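Local coordinates for toxin protein (Yersinia entomophaga, PDB 6AQK) that probably acts as an ADP-ribosyltransferase toxin, transferring ADP-ribose to a target as the C-terminal domain of an RHS protein, at residues Lys127-Lys133 against Thr196-Pro202. Numbering follows the deposited sequence.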
loop_
_atom_site.group_PDB
_atom_site.type_symbol
_atom_site.label_atom_id
_atom_site.label_comp_id
_atom_site.label_asym_id
_atom_site.label_seq_id
_atom_site.Cartn_x
_atom_site.Cartn_y
_atom_site.Cartn_z
ATOM N N LYS A 127 21.484 -14.049 -5.008
ATOM C CA LYS A 127 22.789 -13.500 -5.361
ATOM C C LYS A 127 23.542 -13.151 -4.098
ATOM O O LYS A 127 22.926 -12.819 -3.098
ATOM C CB LYS A 127 22.655 -12.270 -6.242
ATOM C CG LYS A 127 22.305 -12.592 -7.664
ATOM C CD LYS A 127 22.599 -11.398 -8.554
ATOM C CE LYS A 127 22.153 -11.681 -9.977
ATOM N NZ LYS A 127 22.106 -10.456 -10.825
ATOM N N SER A 128 24.873 -13.227 -4.159
ATOM C CA SER A 128 25.728 -12.991 -2.995
ATOM C C SER A 128 26.034 -11.520 -2.832
ATOM O O SER A 128 26.467 -11.121 -1.751
ATOM C CB SER A 128 27.059 -13.749 -3.162
ATOM O OG SER A 128 26.790 -14.986 -3.757
ATOM N N ASP A 129 25.862 -10.722 -3.909
ATOM C CA ASP A 129 26.148 -9.269 -3.842
ATOM C C ASP A 129 24.858 -8.467 -4.072
ATOM O O ASP A 129 23.905 -8.970 -4.655
ATOM C CB ASP A 129 27.171 -8.822 -4.911
ATOM C CG ASP A 129 28.389 -9.791 -5.077
ATOM O OD1 ASP A 129 28.467 -10.866 -4.432
ATOM O OD2 ASP A 129 29.277 -9.467 -5.912
ATOM N N THR A 130 24.889 -7.208 -3.661
ATOM C CA THR A 130 23.766 -6.251 -3.891
ATOM C C THR A 130 23.686 -5.916 -5.370
ATOM O O THR A 130 24.673 -6.071 -6.123
ATOM C CB THR A 130 23.986 -4.988 -3.126
ATOM O OG1 THR A 130 25.234 -4.430 -3.569
ATOM C CG2 THR A 130 24.044 -5.274 -1.642
ATOM N N VAL A 131 22.492 -5.513 -5.794
ATOM C CA VAL A 131 22.188 -5.158 -7.177
ATOM C C VAL A 131 21.168 -4.058 -7.015
ATOM O O VAL A 131 20.262 -4.164 -6.128
ATOM C CB VAL A 131 21.493 -6.317 -7.962
ATOM C CG1 VAL A 131 21.078 -5.856 -9.357
ATOM C CG2 VAL A 131 22.410 -7.489 -8.084
ATOM N N GLN A 132 21.366 -2.988 -7.768
ATOM C CA GLN A 132 20.328 -1.962 -7.972
ATOM C C GLN A 132 19.879 -1.975 -9.433
ATOM O O GLN A 132 20.641 -2.323 -10.330
ATOM C CB GLN A 132 20.842 -0.565 -7.732
ATOM C CG GLN A 132 21.420 -0.249 -6.379
ATOM C CD GLN A 132 21.834 1.227 -6.287
ATOM O OE1 GLN A 132 21.430 2.062 -7.126
ATOM N NE2 GLN A 132 22.652 1.554 -5.284
ATOM N N LYS A 133 18.650 -1.540 -9.661
ATOM C CA LYS A 133 18.131 -1.349 -10.972
ATOM C C LYS A 133 17.398 -0.020 -10.926
ATOM O O LYS A 133 16.461 0.160 -10.161
ATOM C CB LYS A 133 17.222 -2.489 -11.364
ATOM C CG LYS A 133 16.562 -2.298 -12.713
ATOM C CD LYS A 133 15.541 -3.373 -13.034
ATOM C CE LYS A 133 15.045 -3.172 -14.460
ATOM N NZ LYS A 133 14.172 -4.306 -14.868
ATOM N N THR A 196 11.698 4.889 -8.600
ATOM C CA THR A 196 12.992 5.285 -9.098
ATOM C C THR A 196 14.085 4.256 -9.005
ATOM O O THR A 196 15.079 4.358 -9.751
ATOM C CB THR A 196 13.476 6.581 -8.450
ATOM O OG1 THR A 196 13.687 6.356 -7.060
ATOM C CG2 THR A 196 12.377 7.638 -8.582
ATOM N N SER A 197 13.960 3.264 -8.136
ATOM C CA SER A 197 15.067 2.302 -7.941
ATOM C C SER A 197 14.563 1.042 -7.273
ATOM O O SER A 197 13.711 1.136 -6.331
ATOM C CB SER A 197 16.109 2.913 -7.001
ATOM O OG SER A 197 17.187 2.027 -7.037
ATOM N N LEU A 198 15.076 -0.118 -7.688
ATOM C CA LEU A 198 14.879 -1.373 -6.948
ATOM C C LEU A 198 16.232 -1.809 -6.512
ATOM O O LEU A 198 17.187 -1.711 -7.320
ATOM C CB LEU A 198 14.293 -2.451 -7.791
ATOM C CG LEU A 198 13.055 -2.018 -8.536
ATOM C CD1 LEU A 198 12.688 -3.165 -9.453
ATOM C CD2 LEU A 198 11.955 -1.601 -7.543
ATOM N N GLN A 199 16.341 -2.195 -5.248
ATOM C CA GLN A 199 17.609 -2.765 -4.692
ATOM C C GLN A 199 17.422 -4.136 -4.093
ATOM O O GLN A 199 16.434 -4.408 -3.375
ATOM C CB GLN A 199 18.189 -1.946 -3.573
ATOM C CG GLN A 199 18.408 -0.495 -3.880
ATOM C CD GLN A 199 18.986 0.283 -2.667
ATOM O OE1 GLN A 199 18.750 1.447 -2.590
ATOM N NE2 GLN A 199 19.762 -0.402 -1.719
ATOM N N TYR A 200 18.424 -4.983 -4.295
ATOM C CA TYR A 200 18.459 -6.293 -3.691
ATOM C C TYR A 200 19.566 -6.329 -2.640
ATOM O O TYR A 200 20.683 -5.828 -2.842
ATOM C CB TYR A 200 18.723 -7.389 -4.748
ATOM C CG TYR A 200 19.156 -8.693 -4.144
ATOM C CD1 TYR A 200 18.259 -9.485 -3.402
ATOM C CD2 TYR A 200 20.476 -9.132 -4.259
ATOM C CE1 TYR A 200 18.656 -10.710 -2.841
ATOM C CE2 TYR A 200 20.880 -10.336 -3.699
ATOM C CZ TYR A 200 19.992 -11.124 -3.005
ATOM O OH TYR A 200 20.419 -12.284 -2.452
ATOM N N LEU A 201 19.247 -6.974 -1.550
ATOM C CA LEU A 201 20.119 -7.031 -0.382
ATOM C C LEU A 201 20.284 -8.482 0.005
ATOM O O LEU A 201 19.363 -9.134 0.577
ATOM C CB LEU A 201 19.539 -6.199 0.775
ATOM C CG LEU A 201 19.506 -4.653 0.677
ATOM C CD1 LEU A 201 18.696 -4.087 1.837
ATOM C CD2 LEU A 201 20.876 -3.987 0.599
ATOM N N PRO A 202 21.470 -9.040 -0.241
ATOM C CA PRO A 202 21.713 -10.386 0.344
ATOM C C PRO A 202 21.480 -10.516 1.869
ATOM O O PRO A 202 21.427 -9.547 2.602
ATOM C CB PRO A 202 23.211 -10.660 0.013
ATOM C CG PRO A 202 23.561 -9.698 -1.077
ATOM C CD PRO A 202 22.648 -8.491 -0.918
#
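Y200 reaches across to the turn before strand 131-140 and hydrogen-bonds the O atom of K127 through its OH, at 2.6 Å. The hydroxyl meets a lone pair in the carbonyl plane. CG of Y200 lies anti to the backbone N (chi1 164°), and from the sheet face shared with V131 the ring reaches the turn. The ring is packed tightly. The O atoms of K127 and D129 both lie at its edge, in plane, and CB of K127 is 3.7 Å from CE2 of Y200. N of P202 lies over one face of the ring, offset toward its rim. CG of P202 sits 3.3 Å from O of S128, and its CD meets CG2 of T130, the two side chains crossing at about a right angle. Buried O of D129 has no hydrogen-bond partner in the model.

Beyond the turn the two strands pair antiparallel. N of Y200 bonds O of V131 at 2.7 Å. K133 and L198 exchange two bonds, N of each to O of the other. The bond from N of V131 to O of Y200 is weak, at 3.5 Å, so the pairing slackens where the strand begins.

The Q132 side is looser. Q132 and Q199 run side by side, CG to CG 3.9 Å, with amide planes 23° apart, and Q132 is exposed. On the other face, L198 and K133 pack on helix 115-124.

The contact joins an outermost strand of the mixed sheet to strand 192-200. Backbone bonds hold the strands, whereas the turn relies on packing and one short hydroxyl bond, which probably helps fix its position against the sheet.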